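Local coordinates for flagellar hook-associated protein 2 (Bdellovibrio bacteriovorus, PDB 6KTY) that probably caps the tip of the growing flagellar filament, promoting flagellin polymerisation there and keeping unassembled subunits from leaking out, at residues N167-T170 and D171-P174. Sequence-based numbering, arbitrary orientation.
Sequences NKST and DLVP
S169 turns its hydroxyl away from its own amide (chi1 -177°) and towards the amides of D171 and L172, while D171 holds CG beside its own backbone N (chi1 -63°), so that its carboxylate reaches the serine oxygen through a water, without direct contact. The result is an ST turn: D171 N donates to S169 OG at 3.0 Å, the bond bent to 143° at the hydrogen. A second amide converges on that oxygen, since L172 N also points at S169 OG, but at 3.3 Å the bond is weak. One serine oxygen thus gathers two successive N-H groups in the loop that follows strand 168-169, an outermost strand, within this chain, of a three-stranded antiparallel sheet in the lobe that holds both chain ends, consistent with domain D2 of FliD. Backbone bonding of S169 with L178 keeps its main chain in that sheet.

On the leucine side of the bend, the branch carbon of L172 lies against the hydroxyl, with CG 3.5 Å from S169 OG. The isobutyl group then packs on I162, L164 and L178, and V103 of a second subunit also meets it; L172 O accepts from Q101 NE2 of that subunit.

The outer side is bridged by water. One molecule sits 2.6 Å from S169 OG and donates to D171 OD2, giving the serine oxygen a third polar neighbour. A second water lies 3.1 Å from T170 OG1. This water donates at 2.8 Å to D171 OD2, so a single carboxylate oxygen receives both waters.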
loop_
_atom_site.group_PDB
_atom_site.type_symbol
_atom_site.label_atom_id
_atom_site.label_comp_id
_atom_site.label_asym_id
_atom_site.label_seq_id
_atom_site.Cartn_x
_atom_site.Cartn_y
_atom_site.Cartn_z
ATOM N N ASN A 167 1.643 -20.574 -0.306
ATOM C CA ASN A 167 1.489 -19.321 0.417
ATOM C C ASN A 167 1.501 -19.536 1.908
ATOM O O ASN A 167 0.701 -18.968 2.655
ATOM C CB ASN A 167 0.243 -18.573 -0.089
ATOM C CG ASN A 167 0.433 -18.124 -1.504
ATOM O OD1 ASN A 167 1.422 -17.501 -1.779
ATOM N ND2 ASN A 167 -0.477 -18.453 -2.403
ATOM N N LYS A 168 2.442 -20.373 2.312
ATOM C CA LYS A 168 2.701 -20.660 3.716
ATOM C C LYS A 168 4.150 -21.092 3.868
ATOM O O LYS A 168 4.784 -21.458 2.889
ATOM C CB LYS A 168 1.764 -21.741 4.266
ATOM C CG LYS A 168 1.780 -23.083 3.539
ATOM C CD LYS A 168 1.050 -24.172 4.370
ATOM N N SER A 169 4.657 -21.056 5.092
ATOM C CA SER A 169 6.000 -21.526 5.384
ATOM C C SER A 169 6.140 -21.875 6.859
ATOM O O SER A 169 5.698 -21.116 7.741
ATOM C CB SER A 169 7.064 -20.479 5.035
ATOM O OG SER A 169 8.367 -21.008 5.266
ATOM N N THR A 170 6.765 -23.021 7.110
ATOM C CA THR A 170 7.247 -23.363 8.441
ATOM C C THR A 170 8.761 -23.086 8.584
ATOM O O THR A 170 9.302 -23.217 9.683
ATOM C CB THR A 170 6.955 -24.831 8.766
ATOM O OG1 THR A 170 7.643 -25.672 7.834
ATOM C CG2 THR A 170 5.452 -25.118 8.675
ATOM N N ASP A 171 9.447 -22.695 7.498
ATOM C CA ASP A 171 10.930 -22.500 7.538
ATOM C C ASP A 171 11.450 -21.077 7.795
ATOM O O ASP A 171 12.577 -20.900 8.275
ATOM C CB ASP A 171 11.585 -22.980 6.242
ATOM C CG ASP A 171 11.409 -24.445 6.020
ATOM O OD1 ASP A 171 11.764 -25.255 6.909
ATOM O OD2 ASP A 171 10.914 -24.785 4.940
ATOM N N LEU A 172 10.669 -20.073 7.448
ATOM C CA LEU A 172 11.145 -18.683 7.545
ATOM C C LEU A 172 11.283 -18.166 8.966
ATOM O O LEU A 172 12.222 -17.432 9.282
ATOM C CB LEU A 172 10.235 -17.780 6.739
ATOM C CG LEU A 172 10.385 -18.092 5.260
ATOM C CD1 LEU A 172 9.740 -17.061 4.409
ATOM C CD2 LEU A 172 11.904 -18.201 4.970
ATOM N N VAL A 173 10.329 -18.541 9.810
ATOM C CA VAL A 173 10.340 -18.191 11.214
ATOM C C VAL A 173 10.252 -19.536 11.896
ATOM O O VAL A 173 9.189 -20.153 11.890
ATOM C CB VAL A 173 9.148 -17.283 11.600
ATOM C CG1 VAL A 173 9.128 -17.027 13.124
ATOM C CG2 VAL A 173 9.222 -15.971 10.828
ATOM N N PRO A 174 11.390 -20.032 12.414
ATOM C CA PRO A 174 11.410 -21.375 12.995
ATOM C C PRO A 174 10.445 -21.501 14.166
ATOM O O PRO A 174 10.481 -20.673 15.086
ATOM C CB PRO A 174 12.867 -21.536 13.468
ATOM C CG PRO A 174 13.645 -20.645 12.569
ATOM C CD PRO A 174 12.748 -19.446 12.357
HETATM O O HOH W 1 9.719 -22.488 3.658
HETATM O O HOH W 2 8.874 -26.735 5.159
#